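Local coordinates for protein sugar phosphate isomerase/epimerase (Parabacteroides distasonis, PDB 3OBE) that probably acts as an isomerase or epimerase on sugar phosphates, with a xylose isomerase-like TIM barrel fold, at residues G89-S94 against G127-V132; W166-H171 against V213-D218; W232-P237 against A266-I271; R239-H244 against G270-Y275. All coordinates share one frame; numbering follows the deposited sequence. Where two conformers were deposited one is given.

Contact 1: residues G89-S94 against G127-V132; sequences GLRISS and GVSCMV. With EOH (ethanol), chain E.
Strands 91-94 and 130-132 approach to 5.9 Å between short axes inclined at 53°, and their backbones join through Ser-93 O, which accepts from both Ser-129 N (2.9 Å) and Cys-130 N (3.0 Å). The Cys-130 donor lies in the carbonyl plane, whereas that of Ser-129 sits above it. Alongside, the extended side chain of Arg-91, its CG anti to the backbone N (chi1 171°), carries the guanidinium to residues 127-129, just ahead of the strand. Its NH2 bonds Gly-127 O at 2.9 Å and Ser-129 OG at 2.7 Å, both acceptors at the guanidinium edge, while a water joins NE to Gly-127 O. An alanine at Ser-129 would remove the hydroxyl and is likely to leave the Arg-91 group freer to turn about its bond to Gly-127 O. Apart from these, Ile-92 CG2 meets Val-128 CG1 at 3.8 Å. Consecutive in the TIM barrel but steeply inclined, the strands are thus held together by a twice-accepting carbonyl and the guanidinium edge.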
loop_
_atom_site.group_PDB
_atom_site.type_symbol
_atom_site.label_atom_id
_atom_site.label_comp_id
_atom_site.label_asym_id
_atom_site.label_seq_id
_atom_site.Cartn_x
_atom_site.Cartn_y
_atom_site.Cartn_z
ATOM N N GLY A 89 0.313 7.547 -19.623
ATOM C CA GLY A 89 1.441 8.201 -18.933
ATOM C C GLY A 89 1.568 7.901 -17.447
ATOM O O GLY A 89 2.126 8.705 -16.685
ATOM N N LEU A 90 1.060 6.744 -17.050
ATOM C CA LEU A 90 1.103 6.310 -15.669
ATOM C C LEU A 90 1.947 5.035 -15.625
ATOM O O LEU A 90 2.347 4.533 -16.660
ATOM C CB LEU A 90 -0.315 6.038 -15.162
ATOM C CG LEU A 90 -1.281 7.234 -15.117
ATOM C CD1 LEU A 90 -2.672 6.776 -14.825
ATOM C CD2 LEU A 90 -0.819 8.254 -14.074
ATOM N N ARG A 91 2.237 4.538 -14.425
ATOM C CA ARG A 91 2.887 3.284 -14.262
ATOM C C ARG A 91 2.219 2.547 -13.118
ATOM O O ARG A 91 2.020 3.146 -12.049
ATOM C CB ARG A 91 4.350 3.525 -13.972
ATOM C CG ARG A 91 5.106 2.283 -13.575
ATOM C CD ARG A 91 6.642 2.479 -13.339
ATOM N NE ARG A 91 7.096 1.139 -12.950
ATOM C CZ ARG A 91 7.663 0.794 -11.805
ATOM N NH1 ARG A 91 8.064 1.714 -10.925
ATOM N NH2 ARG A 91 7.891 -0.489 -11.574
ATOM N N ILE A 92 1.924 1.267 -13.328
ATOM C CA ILE A 92 1.523 0.365 -12.222
ATOM C C ILE A 92 2.796 -0.059 -11.483
ATOM O O ILE A 92 3.566 -0.887 -12.007
ATOM C CB ILE A 92 0.750 -0.895 -12.711
ATOM C CG1 ILE A 92 -0.435 -0.507 -13.583
ATOM C CG2 ILE A 92 0.314 -1.714 -11.488
ATOM C CD1 ILE A 92 -1.096 -1.701 -14.351
ATOM N N SER A 93 3.003 0.503 -10.304
ATOM C CA SER A 93 4.195 0.270 -9.516
ATOM C C SER A 93 4.013 -0.580 -8.297
ATOM O O SER A 93 5.015 -1.110 -7.780
ATOM C CB SER A 93 4.900 1.561 -9.207
ATOM O OG SER A 93 4.083 2.573 -8.641
ATOM N N SER A 94 2.759 -0.784 -7.866
ATOM C CA SER A 94 2.460 -1.646 -6.777
ATOM C C SER A 94 1.124 -2.363 -6.966
ATOM O O SER A 94 0.358 -2.016 -7.858
ATOM C CB SER A 94 2.506 -0.836 -5.471
ATOM O OG SER A 94 2.380 -1.641 -4.325
ATOM N N GLY A 127 5.083 -5.570 -14.413
ATOM C CA GLY A 127 6.189 -4.613 -14.300
ATOM C C GLY A 127 6.168 -3.797 -13.026
ATOM O O GLY A 127 6.769 -2.724 -12.965
ATOM N N VAL A 128 5.513 -4.312 -11.989
ATOM C CA VAL A 128 5.490 -3.601 -10.696
ATOM C C VAL A 128 6.834 -3.627 -9.999
ATOM O O VAL A 128 7.673 -4.511 -10.240
ATOM C CB VAL A 128 4.422 -4.191 -9.719
ATOM C CG1 VAL A 128 3.006 -4.138 -10.394
ATOM C CG2 VAL A 128 4.837 -5.623 -9.225
ATOM N N SER A 129 7.050 -2.658 -9.130
ATOM C CA SER A 129 8.165 -2.641 -8.212
ATOM C C SER A 129 7.874 -3.300 -6.864
ATOM O O SER A 129 8.807 -3.771 -6.214
ATOM C CB SER A 129 8.635 -1.223 -7.944
ATOM O OG SER A 129 9.130 -0.695 -9.163
ATOM N N CYS A 130 6.622 -3.263 -6.436
ATOM C CA CYS A 130 6.235 -3.739 -5.139
ATOM C C CYS A 130 4.997 -4.649 -5.198
ATOM O O CYS A 130 4.093 -4.431 -5.992
ATOM C CB CYS A 130 5.897 -2.566 -4.218
ATOM S SG CYS A 130 7.222 -1.324 -4.160
HETATM N N MSE A 131 4.950 -5.606 -4.293
HETATM C CA MSE A 131 3.719 -6.443 -4.078
HETATM C C MSE A 131 3.441 -6.405 -2.598
HETATM O O MSE A 131 4.339 -6.672 -1.806
HETATM C CB MSE A 131 3.968 -7.857 -4.549
HETATM C CG MSE A 131 4.046 -8.036 -6.039
HETATM SE SE MSE A 131 4.931 -9.717 -6.549
HETATM C CE MSE A 131 3.632 -10.962 -5.808
ATOM N N VAL A 132 2.217 -6.066 -2.208
ATOM C CA VAL A 132 1.922 -5.749 -0.818
ATOM C C VAL A 132 0.682 -6.509 -0.367
ATOM O O VAL A 132 -0.355 -6.476 -1.057
ATOM C CB VAL A 132 1.688 -4.250 -0.669
ATOM C CG1 VAL A 132 1.113 -3.843 0.777
ATOM C CG2 VAL A 132 2.998 -3.533 -0.953
HETATM C C1 EOH E . 8.473 3.245 -6.809
HETATM C C2 EOH E . 7.572 2.771 -5.685
HETATM O O EOH E . 8.328 2.423 -7.958
HETATM O O HOH W 1 6.432 -0.705 -15.336
#

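Contact 2: residues W166-H171 against V213-D218; sequences WGYHNH and VMFELD. With PO4 (phosphate ion), chain C.
His-169 and Asp-218 meet at the C-terminal ends of two neighbouring parallel strands of the TIM barrel, 166-169 and 213-218, whose short axes run 4.3 Å apart at 34°. The imidazole of His-169 points its NE2 at Asp-218 OD2 (2.8 Å), with the acceptor in the ring plane and on the anti lone pair of the carboxylate; ring and carboxylate planes are 39° apart. CG of His-169 lies anti to the backbone N (chi1 173°), which carries the ring along the face it shares with Glu-216. That carboxylate stands perpendicular to the imidazole, its OE1 3.4 Å from His-169 CB, and is hydrogen-bonded to His-96. Asp-218 also caps the following helix, OD1 accepting from Trp-221 N, so both its oxygens are engaged.

On the other sheet face, Phe-215 CD2 comes to the ring edge of Tyr-168 and lies 3.9 Å from Tyr-168 CB, while Trp-166 and Val-213 run side by side, CZ3 to CG1. The selenium of Met-214 packs against Gly-167 CA, where a CB would clash with it. Backbone bonds alternate between the strands, including Glu-216 N to Tyr-168 O. Beyond them the Asn-170 amide bridges back: OD1 accepts from Asp-218 N at 2.9 Å, and ND2 donates to His-171 O. A phosphate ion, probably from the crystallisation liquor, takes a nearly straight bond from His-171 NE2 to its O2 at 2.6 Å.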
loop_
_atom_site.group_PDB
_atom_site.type_symbol
_atom_site.label_atom_id
_atom_site.label_comp_id
_atom_site.label_asym_id
_atom_site.label_seq_id
_atom_site.Cartn_x
_atom_site.Cartn_y
_atom_site.Cartn_z
ATOM N N TRP A 166 8.525 -7.180 -1.571
ATOM C CA TRP A 166 7.325 -7.583 -0.837
ATOM C C TRP A 166 7.148 -6.670 0.353
ATOM O O TRP A 166 8.099 -6.424 1.090
ATOM C CB TRP A 166 7.428 -9.040 -0.395
ATOM C CG TRP A 166 6.133 -9.604 0.100
ATOM C CD1 TRP A 166 5.250 -10.322 -0.640
ATOM C CD2 TRP A 166 5.551 -9.482 1.412
ATOM N NE1 TRP A 166 4.160 -10.663 0.114
ATOM C CE2 TRP A 166 4.329 -10.194 1.390
ATOM C CE3 TRP A 166 5.950 -8.877 2.608
ATOM C CZ2 TRP A 166 3.485 -10.258 2.496
ATOM C CZ3 TRP A 166 5.142 -8.985 3.692
ATOM C CH2 TRP A 166 3.917 -9.638 3.638
ATOM N N GLY A 167 5.898 -6.245 0.604
ATOM C CA GLY A 167 5.572 -5.408 1.742
ATOM C C GLY A 167 4.235 -5.756 2.391
ATOM O O GLY A 167 3.437 -6.478 1.809
ATOM N N TYR A 168 4.022 -5.167 3.559
ATOM C CA TYR A 168 2.837 -5.383 4.388
ATOM C C TYR A 168 2.199 -4.038 4.735
ATOM O O TYR A 168 2.880 -3.134 5.227
ATOM C CB TYR A 168 3.171 -6.144 5.669
ATOM C CG TYR A 168 1.960 -6.409 6.493
ATOM C CD1 TYR A 168 1.070 -7.379 6.102
ATOM C CD2 TYR A 168 1.615 -5.587 7.586
ATOM C CE1 TYR A 168 -0.063 -7.603 6.798
ATOM C CE2 TYR A 168 0.466 -5.795 8.272
ATOM C CZ TYR A 168 -0.362 -6.826 7.889
ATOM O OH TYR A 168 -1.523 -7.112 8.587
ATOM N N HIS A 169 0.902 -3.921 4.467
ATOM C CA HIS A 169 0.122 -2.696 4.682
ATOM C C HIS A 169 -0.786 -2.884 5.867
ATOM O O HIS A 169 -1.625 -3.811 5.886
ATOM C CB HIS A 169 -0.688 -2.374 3.433
ATOM C CG HIS A 169 -1.640 -1.245 3.604
ATOM N ND1 HIS A 169 -2.952 -1.345 3.223
ATOM C CD2 HIS A 169 -1.469 0.021 4.069
ATOM C CE1 HIS A 169 -3.572 -0.200 3.482
ATOM N NE2 HIS A 169 -2.701 0.650 4.004
ATOM N N ASN A 170 -0.592 -2.049 6.876
ATOM C CA ASN A 170 -1.346 -2.083 8.091
ATOM C C ASN A 170 -2.677 -1.312 7.998
ATOM O O ASN A 170 -2.837 -0.399 7.182
ATOM C CB ASN A 170 -0.589 -1.441 9.287
ATOM C CG ASN A 170 -0.294 0.002 9.061
ATOM O OD1 ASN A 170 0.604 0.337 8.290
ATOM N ND2 ASN A 170 -1.042 0.882 9.711
ATOM N N HIS A 171 -3.599 -1.630 8.914
ATOM C CA HIS A 171 -4.713 -0.733 9.247
ATOM C C HIS A 171 -4.529 -0.397 10.731
ATOM O O HIS A 171 -3.426 -0.018 11.089
ATOM C CB HIS A 171 -6.026 -1.372 8.878
ATOM C CG HIS A 171 -6.135 -1.594 7.394
ATOM N ND1 HIS A 171 -5.405 -2.571 6.744
ATOM C CD2 HIS A 171 -6.792 -0.898 6.432
ATOM C CE1 HIS A 171 -5.654 -2.484 5.439
ATOM N NE2 HIS A 171 -6.475 -1.473 5.223
ATOM N N VAL A 213 11.371 -8.192 3.546
ATOM C CA VAL A 213 10.095 -7.615 3.862
ATOM C C VAL A 213 10.225 -6.141 4.187
ATOM O O VAL A 213 11.050 -5.760 5.024
ATOM C CB VAL A 213 9.463 -8.344 5.071
ATOM C CG1 VAL A 213 8.179 -7.613 5.595
ATOM C CG2 VAL A 213 9.159 -9.792 4.700
HETATM N N MSE A 214 9.375 -5.325 3.540
HETATM C CA MSE A 214 9.222 -3.933 3.962
HETATM C C MSE A 214 7.753 -3.687 4.316
HETATM O O MSE A 214 6.908 -4.606 4.253
HETATM C CB MSE A 214 9.743 -2.986 2.874
HETATM C CG MSE A 214 9.092 -3.138 1.494
HETATM SE SE MSE A 214 7.403 -2.173 1.347
HETATM C CE MSE A 214 7.080 -2.640 -0.521
ATOM N N PHE A 215 7.461 -2.467 4.771
ATOM C CA PHE A 215 6.175 -2.098 5.295
ATOM C C PHE A 215 5.663 -0.875 4.546
ATOM O O PHE A 215 6.429 0.090 4.279
ATOM C CB PHE A 215 6.208 -1.905 6.828
ATOM C CG PHE A 215 6.418 -3.230 7.577
ATOM C CD1 PHE A 215 7.693 -3.771 7.687
ATOM C CD2 PHE A 215 5.346 -3.985 8.031
ATOM C CE1 PHE A 215 7.877 -4.992 8.267
ATOM C CE2 PHE A 215 5.561 -5.222 8.649
ATOM C CZ PHE A 215 6.802 -5.722 8.744
ATOM N N GLU A 216 4.376 -0.938 4.235
ATOM C CA GLU A 216 3.632 0.199 3.651
ATOM C C GLU A 216 2.853 0.782 4.788
ATOM O O GLU A 216 1.783 0.280 5.161
ATOM C CB GLU A 216 2.746 -0.284 2.507
ATOM C CG GLU A 216 1.877 0.796 1.801
ATOM C CD GLU A 216 1.212 0.256 0.604
ATOM O OE1 GLU A 216 0.317 -0.565 0.786
ATOM O OE2 GLU A 216 1.499 0.736 -0.529
ATOM N N LEU A 217 3.398 1.832 5.370
ATOM C CA LEU A 217 2.836 2.409 6.580
ATOM C C LEU A 217 1.606 3.210 6.237
ATOM O O LEU A 217 1.685 4.176 5.501
ATOM C CB LEU A 217 3.822 3.295 7.303
ATOM C CG LEU A 217 3.298 3.939 8.579
ATOM C CD1 LEU A 217 2.748 2.854 9.572
ATOM C CD2 LEU A 217 4.315 4.843 9.172
ATOM N N ASP A 218 0.487 2.763 6.779
ATOM C CA ASP A 218 -0.771 3.552 6.678
ATOM C C ASP A 218 -0.809 4.585 7.784
ATOM O O ASP A 218 -1.040 4.264 8.940
ATOM C CB ASP A 218 -2.036 2.733 6.677
ATOM C CG ASP A 218 -3.163 3.525 6.038
ATOM O OD1 ASP A 218 -3.506 4.574 6.661
ATOM O OD2 ASP A 218 -3.628 3.156 4.922
HETATM P P PO4 C . -7.074 -1.031 1.626
HETATM O O1 PO4 C . -8.290 -0.628 0.782
HETATM O O2 PO4 C . -7.224 -0.347 2.948
HETATM O O3 PO4 C . -5.875 -0.427 0.835
HETATM O O4 PO4 C . -6.882 -2.507 1.694
#

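Contact 3: residues W232-P237 against A266-I271; sequences WMENYP and AYEIGI
Ile-269 is wedged between Met-233 and Pro-237. Its CG1 branch stands between the backbone N and the carbonyl carbon (chi1 72°), which brings CD1 to 3.9 Å from Met-233 CB, while CG2 rests on Pro-237 CB at 3.8 Å. The Pro-237 carbonyl closes in too, its O 3.4 Å from Ile-269 CB. Deeper still, the bent selenomethionine chain of Met-233 lays CE against Ala-266, 3.6 Å from CB. An alanine in place of Ile-269 would probably open a gap between Met-233 and Pro-237 by removing the branches that touch them both. The solvent side is looser and polar: Glu-234 OE1 and Glu-268 OE1 stay 4.4 Å apart, and their like charges are probably offset by Lys-265, which forms a salt bridge to each. A water also donates to both carboxylates. The contact thus packs the C-terminal ends of helices 229-235 and 259-269 together, with Ala-266 also touching Leu-243 of strand 240-245 and Trp-232 touching Phe-240 of that same strand.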
loop_
_atom_site.group_PDB
_atom_site.type_symbol
_atom_site.label_atom_id
_atom_site.label_comp_id
_atom_site.label_asym_id
_atom_site.label_seq_id
_atom_site.Cartn_x
_atom_site.Cartn_y
_atom_site.Cartn_z
ATOM N N TRP A 232 6.720 5.818 14.674
ATOM C CA TRP A 232 6.985 4.527 14.040
ATOM C C TRP A 232 8.080 4.629 12.962
ATOM O O TRP A 232 8.989 3.802 12.933
ATOM C CB TRP A 232 5.711 3.889 13.525
ATOM C CG TRP A 232 4.902 3.373 14.634
ATOM C CD1 TRP A 232 4.036 4.078 15.419
ATOM C CD2 TRP A 232 4.907 2.031 15.147
ATOM N NE1 TRP A 232 3.484 3.265 16.369
ATOM C CE2 TRP A 232 4.010 2.002 16.232
ATOM C CE3 TRP A 232 5.611 0.852 14.812
ATOM C CZ2 TRP A 232 3.764 0.831 16.964
ATOM C CZ3 TRP A 232 5.385 -0.308 15.564
ATOM C CH2 TRP A 232 4.466 -0.309 16.597
HETATM N N MSE A 233 7.979 5.650 12.114
HETATM C CA MSE A 233 8.966 5.912 11.063
HETATM C C MSE A 233 10.358 6.153 11.646
HETATM O O MSE A 233 11.358 5.609 11.160
HETATM C CB MSE A 233 8.482 7.085 10.184
HETATM C CG MSE A 233 7.182 6.780 9.413
HETATM SE SE MSE A 233 6.255 8.393 8.789
HETATM C CE MSE A 233 7.400 8.976 7.320
ATOM N N GLU A 234 10.430 6.923 12.734
ATOM C CA GLU A 234 11.679 7.193 13.409
ATOM C C GLU A 234 12.282 5.936 14.044
ATOM O O GLU A 234 13.501 5.785 14.087
ATOM C CB GLU A 234 11.458 8.274 14.485
ATOM C CG GLU A 234 12.659 8.653 15.210
ATOM C CD GLU A 234 13.768 9.290 14.290
ATOM O OE1 GLU A 234 13.512 9.815 13.138
ATOM O OE2 GLU A 234 14.906 9.236 14.759
ATOM N N ASN A 235 11.442 5.015 14.508
ATOM C CA ASN A 235 11.976 3.847 15.185
ATOM C C ASN A 235 12.381 2.716 14.243
ATOM O O ASN A 235 13.170 1.861 14.629
ATOM C CB ASN A 235 10.985 3.345 16.214
ATOM C CG ASN A 235 10.918 4.247 17.427
ATOM O OD1 ASN A 235 11.791 5.111 17.637
ATOM N ND2 ASN A 235 9.899 4.036 18.254
ATOM N N TYR A 236 11.836 2.714 13.034
ATOM C CA TYR A 236 12.083 1.644 12.044
ATOM C C TYR A 236 12.334 2.266 10.678
ATOM O O TYR A 236 11.641 1.996 9.697
ATOM C CB TYR A 236 10.901 0.661 11.988
ATOM C CG TYR A 236 10.556 0.067 13.312
ATOM C CD1 TYR A 236 11.174 -1.068 13.739
ATOM C CD2 TYR A 236 9.619 0.670 14.147
ATOM C CE1 TYR A 236 10.863 -1.609 14.965
ATOM C CE2 TYR A 236 9.286 0.115 15.405
ATOM C CZ TYR A 236 9.933 -1.010 15.797
ATOM O OH TYR A 236 9.619 -1.599 17.053
ATOM N N PRO A 237 13.412 3.092 10.587
ATOM C CA PRO A 237 13.526 3.982 9.438
ATOM C C PRO A 237 13.786 3.266 8.116
ATOM O O PRO A 237 13.391 3.769 7.065
ATOM C CB PRO A 237 14.707 4.857 9.810
ATOM C CG PRO A 237 15.460 4.163 10.830
ATOM C CD PRO A 237 14.404 3.365 11.600
ATOM N N ALA A 266 9.353 11.218 6.212
ATOM C CA ALA A 266 9.422 10.282 5.081
ATOM C C ALA A 266 10.680 10.511 4.280
ATOM O O ALA A 266 11.370 9.546 3.896
ATOM C CB ALA A 266 8.177 10.445 4.159
ATOM N N TYR A 267 10.972 11.776 3.993
ATOM C CA TYR A 267 12.188 12.077 3.232
ATOM C C TYR A 267 13.450 11.831 4.016
ATOM O O TYR A 267 14.471 11.457 3.416
ATOM C CB TYR A 267 12.157 13.461 2.608
ATOM C CG TYR A 267 10.949 13.587 1.719
ATOM C CD1 TYR A 267 10.719 12.659 0.710
ATOM C CD2 TYR A 267 10.041 14.643 1.875
ATOM C CE1 TYR A 267 9.612 12.790 -0.127
ATOM C CE2 TYR A 267 8.962 14.764 1.084
ATOM C CZ TYR A 267 8.730 13.839 0.087
ATOM O OH TYR A 267 7.620 13.961 -0.734
ATOM N N GLU A 268 13.406 12.059 5.326
ATOM C CA GLU A 268 14.525 11.722 6.189
ATOM C C GLU A 268 14.855 10.257 6.152
ATOM O O GLU A 268 16.025 9.905 6.068
ATOM C CB GLU A 268 14.294 12.147 7.646
ATOM C CG GLU A 268 14.359 13.623 7.930
ATOM C CD GLU A 268 13.995 13.925 9.401
ATOM O OE1 GLU A 268 14.214 13.063 10.287
ATOM O OE2 GLU A 268 13.467 15.023 9.664
ATOM N N ILE A 269 13.843 9.396 6.237
ATOM C CA ILE A 269 14.074 7.964 6.290
ATOM C C ILE A 269 14.247 7.361 4.909
ATOM O O ILE A 269 14.702 6.256 4.819
ATOM C CB ILE A 269 13.023 7.197 7.117
ATOM C CG1 ILE A 269 11.656 7.102 6.437
ATOM C CG2 ILE A 269 12.836 7.919 8.489
ATOM C CD1 ILE A 269 10.717 6.111 7.125
ATOM N N GLY A 270 13.918 8.106 3.860
ATOM C CA GLY A 270 14.162 7.653 2.499
ATOM C C GLY A 270 13.091 6.793 1.882
ATOM O O GLY A 270 13.403 5.834 1.185
ATOM N N ILE A 271 11.826 7.122 2.094
ATOM C CA ILE A 271 10.750 6.300 1.513
ATOM C C ILE A 271 10.906 6.267 -0.001
ATOM O O ILE A 271 11.399 7.233 -0.601
ATOM C CB ILE A 271 9.310 6.795 1.884
ATOM C CG1 ILE A 271 9.038 8.175 1.273
ATOM C CG2 ILE A 271 9.090 6.765 3.420
ATOM C CD1 ILE A 271 7.520 8.508 1.109
HETATM O O HOH W 2 15.417 10.493 10.842
#

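Contact 4: residues R239-H244 against G270-Y275; sequences RFKLLH and GILGYY. With EOH (ethanol), chain D.
Lys-241 O accepts from Leu-272 N at 2.7 Å, the first of three backbone bonds that tie the segments; Leu-243 N to Gly-273 O (3.2 Å) and Tyr-275 N to Leu-243 O (2.9 Å) follow. Beside them, CA-H groups add weaker contacts, such as His-244 CA to Tyr-275 O. On the face of Leu-242, His-244 and Tyr-275, Leu-242 CG lies anti to the carbonyl carbon (chi1 -60°), bringing its CD2 methyl within 4.1 Å of Tyr-275 CE2, and the His-244 ring crosses Tyr-275 obliquely, its CD2 4.0 Å from Tyr-275 CB. On the other face Leu-243 CB meets Tyr-274 CB, while the Leu-243 and Ile-271 side chains cross at about a right angle, CD1 to CD1. These are the parallel strands of a beta-alpha-beta unit of the TIM barrel, strand 240-245, helix 259-269 and strand 273-276, with short axes 27° apart. Ile-262 of that helix covers Leu-243. An ethanol, probably from the crystallisation liquor, takes a straight bond from Tyr-274 N to its O (3.0 Å). Further out, His-244 NE2 bonds to Glu-54 OE1, and Tyr-275 OH bonds to Ser-93 OG.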
loop_
_atom_site.group_PDB
_atom_site.type_symbol
_atom_site.label_atom_id
_atom_site.label_comp_id
_atom_site.label_asym_id
_atom_site.label_seq_id
_atom_site.Cartn_x
_atom_site.Cartn_y
_atom_site.Cartn_z
ATOM N N ARG A 239 12.608 0.258 7.409
ATOM C CA ARG A 239 11.555 -0.754 7.163
ATOM C C ARG A 239 10.301 -0.221 6.454
ATOM O O ARG A 239 9.660 -0.930 5.690
ATOM C CB ARG A 239 11.116 -1.395 8.464
ATOM C CG ARG A 239 12.226 -1.967 9.337
ATOM C CD ARG A 239 13.178 -2.912 8.657
ATOM N NE ARG A 239 12.487 -3.998 7.987
ATOM C CZ ARG A 239 11.987 -5.053 8.618
ATOM N NH1 ARG A 239 12.088 -5.159 9.932
ATOM N NH2 ARG A 239 11.385 -6.000 7.914
ATOM N N PHE A 240 9.969 1.048 6.707
ATOM C CA PHE A 240 8.827 1.687 6.095
ATOM C C PHE A 240 9.248 2.295 4.782
ATOM O O PHE A 240 9.722 3.433 4.745
ATOM C CB PHE A 240 8.264 2.708 7.093
ATOM C CG PHE A 240 7.631 2.078 8.277
ATOM C CD1 PHE A 240 6.562 1.218 8.107
ATOM C CD2 PHE A 240 8.080 2.310 9.578
ATOM C CE1 PHE A 240 5.949 0.611 9.200
ATOM C CE2 PHE A 240 7.471 1.683 10.638
ATOM C CZ PHE A 240 6.413 0.870 10.453
ATOM N N LYS A 241 9.117 1.527 3.699
ATOM C CA LYS A 241 9.614 1.947 2.396
ATOM C C LYS A 241 8.530 2.621 1.529
ATOM O O LYS A 241 8.866 3.324 0.573
ATOM C CB LYS A 241 10.246 0.762 1.620
ATOM C CG LYS A 241 11.561 0.235 2.251
ATOM C CD LYS A 241 12.263 -0.775 1.339
ATOM C CE LYS A 241 13.575 -1.312 1.918
ATOM N NZ LYS A 241 14.089 -2.468 1.144
ATOM N N LEU A 242 7.270 2.390 1.868
ATOM C CA LEU A 242 6.122 3.045 1.239
ATOM C C LEU A 242 5.236 3.630 2.331
ATOM O O LEU A 242 5.182 3.141 3.479
ATOM C CB LEU A 242 5.298 2.050 0.407
ATOM C CG LEU A 242 5.944 1.327 -0.750
ATOM C CD1 LEU A 242 5.001 0.234 -1.279
ATOM C CD2 LEU A 242 6.365 2.308 -1.837
ATOM N N LEU A 243 4.466 4.660 1.974
ATOM C CA LEU A 243 3.342 5.063 2.779
ATOM C C LEU A 243 2.059 4.883 1.990
ATOM O O LEU A 243 2.050 5.026 0.747
ATOM C CB LEU A 243 3.404 6.534 3.170
ATOM C CG LEU A 243 4.678 7.033 3.885
ATOM C CD1 LEU A 243 4.667 8.571 4.145
ATOM C CD2 LEU A 243 4.923 6.219 5.169
ATOM N N HIS A 244 0.977 4.673 2.735
ATOM C CA HIS A 244 -0.341 5.075 2.269
ATOM C C HIS A 244 -0.666 6.427 2.872
ATOM O O HIS A 244 -0.518 6.624 4.098
ATOM C CB HIS A 244 -1.418 4.078 2.634
ATOM C CG HIS A 244 -1.772 3.182 1.499
ATOM N ND1 HIS A 244 -3.041 2.693 1.288
ATOM C CD2 HIS A 244 -0.998 2.657 0.519
ATOM C CE1 HIS A 244 -3.049 1.919 0.219
ATOM N NE2 HIS A 244 -1.817 1.855 -0.261
ATOM N N GLY A 270 13.918 8.106 3.860
ATOM C CA GLY A 270 14.162 7.653 2.499
ATOM C C GLY A 270 13.091 6.793 1.882
ATOM O O GLY A 270 13.403 5.834 1.185
ATOM N N ILE A 271 11.826 7.122 2.094
ATOM C CA ILE A 271 10.750 6.300 1.513
ATOM C C ILE A 271 10.906 6.267 -0.001
ATOM O O ILE A 271 11.399 7.233 -0.601
ATOM C CB ILE A 271 9.310 6.795 1.884
ATOM C CG1 ILE A 271 9.038 8.175 1.273
ATOM C CG2 ILE A 271 9.090 6.765 3.420
ATOM C CD1 ILE A 271 7.520 8.508 1.109
ATOM N N LEU A 272 10.483 5.168 -0.608
ATOM C CA LEU A 272 10.533 5.004 -2.044
ATOM C C LEU A 272 9.359 5.655 -2.793
ATOM O O LEU A 272 9.472 6.054 -3.974
ATOM C CB LEU A 272 10.589 3.528 -2.389
ATOM C CG LEU A 272 11.819 2.794 -1.826
ATOM C CD1 LEU A 272 11.728 1.285 -2.157
ATOM C CD2 LEU A 272 13.188 3.401 -2.246
ATOM N N GLY A 273 8.261 5.799 -2.094
ATOM C CA GLY A 273 7.083 6.424 -2.656
ATOM C C GLY A 273 5.882 6.237 -1.776
ATOM O O GLY A 273 5.959 5.699 -0.641
ATOM N N TYR A 274 4.768 6.757 -2.272
ATOM C CA TYR A 274 3.522 6.677 -1.559
ATOM C C TYR A 274 2.300 6.571 -2.462
ATOM O O TYR A 274 2.314 7.000 -3.628
ATOM C CB TYR A 274 3.351 7.888 -0.637
ATOM C CG TYR A 274 3.134 9.202 -1.372
ATOM C CD1 TYR A 274 1.871 9.637 -1.723
ATOM C CD2 TYR A 274 4.223 10.015 -1.698
ATOM C CE1 TYR A 274 1.686 10.840 -2.388
ATOM C CE2 TYR A 274 4.040 11.191 -2.408
ATOM C CZ TYR A 274 2.786 11.602 -2.717
ATOM O OH TYR A 274 2.660 12.817 -3.367
ATOM N N TYR A 275 1.247 6.005 -1.911
ATOM C CA TYR A 275 -0.017 5.911 -2.605
ATOM C C TYR A 275 -1.113 6.513 -1.763
ATOM O O TYR A 275 -1.269 6.185 -0.570
ATOM C CB TYR A 275 -0.351 4.450 -2.943
ATOM C CG TYR A 275 0.736 3.841 -3.769
ATOM C CD1 TYR A 275 0.746 3.953 -5.150
ATOM C CD2 TYR A 275 1.788 3.141 -3.161
ATOM C CE1 TYR A 275 1.800 3.399 -5.916
ATOM C CE2 TYR A 275 2.836 2.635 -3.894
ATOM C CZ TYR A 275 2.827 2.740 -5.273
ATOM O OH TYR A 275 3.892 2.225 -5.993
HETATM C C1 EOH D . 4.859 7.185 -6.150
HETATM C C2 EOH D . 4.726 5.679 -5.959
HETATM O O EOH D . 5.107 7.974 -4.989
#

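Along the chain, contacts 1 and 2 close before contacts 3 and 4 open, and these last two end on the same stretch, sharing Gly-270 and Ile-271. Contacts 1, 2 and 4 lie on the parallel sheet of the TIM barrel; contact 3 pairs helices in the layer outside it. Centres of contacts 2 and 4 are 9 Å apart, joined by neighbouring strands 213-218 and 240-245, and contact 3 is 9 Å from contact 4. Contact 1 is 15 Å from contact 2, linked by adjacent strands 130-133 and 165-169, and reaches contact 4 from 13 Å through Ser-93 and Tyr-275. Contacts 1, 2 and 4 each send some side chains, such as Ser-93, His-169 and His-244, to the barrel interior.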